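Local coordinates for kallikrein-10 (Homo sapiens, PDB 5LPE), which is a secreted, zymogen-like serine peptidase of the kallikrein subfamily that is inhibited by zinc and has a tumour-suppressor role in breast and prostate cancer, at residues N170-G175 against G189-D194. Sequence-based numbering, arbitrary orientation.
Sequences NMICAG and GPLVCD
No ring or other flat group takes part where Leu191 meets Ile172 and Ala174; methyl groups alone make this contact inside the C-terminal beta-barrel of the chymotrypsin-type (S1) fold. Strands 171-176 and 190-193 stand across the barrel from each other, with two strands between them by either route round the wall. Their backbones therefore share no hydrogen bond, and even the nearest CA atoms, those of Ala174 and Leu191, are 8.5 Å apart. The interior is bridged by side chains, all three of them buried and pointing inward from CA. Leu191 serves both partners: its CG lies anti to the backbone N (chi1 179°), and the two branches divide the opposite strand between them, one methyl to each inward-facing residue. Ile172 answers with its longer branch, CG1 sitting between the backbone N and the carbonyl carbon and CD1 extended beyond it, and its CD1 meets Leu191 CD2 at 4.1 Å, the two side chains crossing at a slant. Tyr217, next in the wall, touches both Ala174 and Leu191, as does Ile151 of strand 147-153. Between the two inward residues, Cys173 turns away from the barrel interior and forms a disulfide with Cys159. The site is core packing, the zinc ion lying about 14 Å from the Ile172 side chain. At the other branch of Leu191, CD1 faces the CB methyl of Ala174 at 3.4 Å.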
ATOM      1  N   ASN A 170       8.135 -13.285  -2.347  1.00 35.53           N
ATOM      2  CA  ASN A 170       7.935 -11.920  -2.803  1.00 30.47           C
ATOM      3  C   ASN A 170       7.004 -11.153  -1.867  1.00 34.73           C
ATOM      4  O   ASN A 170       6.650  -9.997  -2.153  1.00 32.28           O
ATOM      5  CB  ASN A 170       7.471 -11.914  -4.266  1.00 29.31           C
ATOM      6  CG  ASN A 170       8.596 -12.252  -5.222  1.00 27.42           C
ATOM      7  OD1 ASN A 170       9.734 -11.934  -4.952  1.00 27.81           O
ATOM      8  ND2 ASN A 170       8.276 -12.825  -6.369  1.00 36.96           N
ATOM      9  N   MET A 171       6.615 -11.784  -0.751  1.00 35.95           N
ATOM     10  CA  MET A 171       5.706 -11.224   0.229  1.00 34.57           C
ATOM     11  C   MET A 171       6.462 -10.928   1.504  1.00 28.90           C
ATOM     12  O   MET A 171       7.543 -11.473   1.733  1.00 28.02           O
ATOM     13  CB  MET A 171       4.602 -12.196   0.526  1.00 40.58           C
ATOM     14  CG  MET A 171       4.196 -13.069  -0.659  1.00 44.67           C
ATOM     15  SD  MET A 171       2.746 -12.414  -1.524  1.00 73.77           S
ATOM     16  CE  MET A 171       3.397 -11.278  -2.742  1.00 50.45           C
ATOM     17  N   ILE A 172       5.907  -9.997   2.274  1.00 26.57           N
ATOM     18  CA  ILE A 172       6.239  -9.825   3.672  1.00 23.88           C
ATOM     19  C   ILE A 172       4.930  -9.882   4.439  1.00 24.26           C
ATOM     20  O   ILE A 172       3.924  -9.312   4.007  1.00 28.67           O
ATOM     21  CB  ILE A 172       7.015  -8.521   3.905  1.00 24.68           C
ATOM     22  CG1 ILE A 172       6.310  -7.397   3.198  1.00 24.39           C
ATOM     23  CG2 ILE A 172       8.387  -8.640   3.266  1.00 28.14           C
ATOM     24  CD1 ILE A 172       6.906  -6.073   3.489  1.00 26.05           C
ATOM     25  N   CYS A 173       4.914 -10.670   5.502  1.00 24.48           N
ATOM     26  CA  CYS A 173       3.800 -10.727   6.427  1.00 23.86           C
ATOM     27  C   CYS A 173       4.065  -9.785   7.582  1.00 23.72           C
ATOM     28  O   CYS A 173       5.127  -9.850   8.205  1.00 24.83           O
ATOM     29  CB  CYS A 173       3.605 -12.150   6.924  1.00 37.09           C
ATOM     30  SG  CYS A 173       2.748 -13.058   5.656  1.00 63.30           S
ATOM     31  N   ALA A 174       3.126  -8.897   7.846  1.00 22.13           N
ATOM     32  CA  ALA A 174       3.308  -7.832   8.820  1.00 18.89           C
ATOM     33  C   ALA A 174       2.463  -8.148  10.044  1.00 24.25           C
ATOM     34  O   ALA A 174       1.235  -8.149   9.968  1.00 27.14           O
ATOM     35  CB  ALA A 174       2.910  -6.497   8.216  1.00 20.99           C
ATOM     36  N   GLY A 175       3.113  -8.462  11.162  1.00 29.20           N
ATOM     37  CA  GLY A 175       2.383  -8.680  12.400  1.00 28.60           C
ATOM     38  C   GLY A 175       1.940  -7.370  13.015  1.00 28.46           C
ATOM     39  O   GLY A 175       2.754  -6.471  13.242  1.00 35.63           O
ATOM     40  N   GLY A 189      -2.966  -0.031   0.400  1.00 22.49           N
ATOM     41  CA  GLY A 189      -2.284   0.797   1.352  1.00 15.99           C
ATOM     42  C   GLY A 189      -0.846   0.473   1.536  1.00 20.08           C
ATOM     43  O   GLY A 189      -0.466  -0.638   1.346  1.00 19.76           O
ATOM     44  N   PRO A 190      -0.041   1.469   1.894  1.00 27.38           N
ATOM     45  CA  PRO A 190       1.400   1.215   2.068  1.00 18.47           C
ATOM     46  C   PRO A 190       1.786   0.649   3.432  1.00 14.66           C
ATOM     47  O   PRO A 190       1.186   0.950   4.458  1.00 13.53           O
ATOM     48  CB  PRO A 190       2.021   2.605   1.873  1.00 19.44           C
ATOM     49  CG  PRO A 190       0.937   3.584   2.210  1.00 20.16           C
ATOM     50  CD  PRO A 190      -0.382   2.911   1.975  1.00 20.66           C
ATOM     51  N   LEU A 191       2.848  -0.141   3.434  1.00 20.12           N
ATOM     52  CA  LEU A 191       3.601  -0.460   4.646  1.00 18.54           C
ATOM     53  C   LEU A 191       4.919   0.310   4.573  1.00 23.67           C
ATOM     54  O   LEU A 191       5.740   0.071   3.680  1.00 23.48           O
ATOM     55  CB  LEU A 191       3.840  -1.964   4.780  1.00 19.21           C
ATOM     56  CG  LEU A 191       4.632  -2.460   5.999  1.00 18.75           C
ATOM     57  CD1 LEU A 191       4.066  -3.730   6.536  1.00 16.71           C
ATOM     58  CD2 LEU A 191       6.044  -2.718   5.601  1.00 21.19           C
ATOM     59  N   VAL A 192       5.116   1.236   5.498  1.00 23.73           N
ATOM     60  CA  VAL A 192       6.313   2.065   5.545  1.00 24.49           C
ATOM     61  C   VAL A 192       7.236   1.534   6.640  1.00 26.24           C
ATOM     62  O   VAL A 192       6.771   1.199   7.733  1.00 23.68           O
ATOM     63  CB  VAL A 192       5.936   3.542   5.782  1.00 27.91           C
ATOM     64  CG1 VAL A 192       7.156   4.454   5.700  1.00 26.75           C
ATOM     65  CG2 VAL A 192       4.846   3.988   4.793  1.00 18.26           C
ATOM     66  N   CYS A 193       8.537   1.429   6.342  1.00 33.61           N
ATOM     67  CA  CYS A 193       9.567   1.135   7.340  1.00 32.50           C
ATOM     68  C   CYS A 193      10.677   2.164   7.211  1.00 34.35           C
ATOM     69  O   CYS A 193      11.340   2.231   6.173  1.00 35.32           O
ATOM     70  CB  CYS A 193      10.166  -0.262   7.172  1.00 27.03           C
ATOM     71  SG  CYS A 193       9.013  -1.600   6.888  1.00 33.83           S
ATOM     72  N   ASP A 194      10.912   2.925   8.278  1.00 45.86           N
ATOM     73  CA  ASP A 194      11.917   3.996   8.282  1.00 47.53           C
ATOM     74  C   ASP A 194      11.727   4.936   7.087  1.00 45.52           C
ATOM     75  O   ASP A 194      12.677   5.272   6.363  1.00 46.39           O
ATOM     76  CB  ASP A 194      13.338   3.416   8.316  1.00 49.70           C
ATOM     77  CG  ASP A 194      14.281   4.221   9.218  1.00 62.80           C
ATOM     78  OD1 ASP A 194      13.956   5.400   9.479  1.00 59.06           O
ATOM     79  OD2 ASP A 194      15.349   3.697   9.642  1.00 66.07           O
TER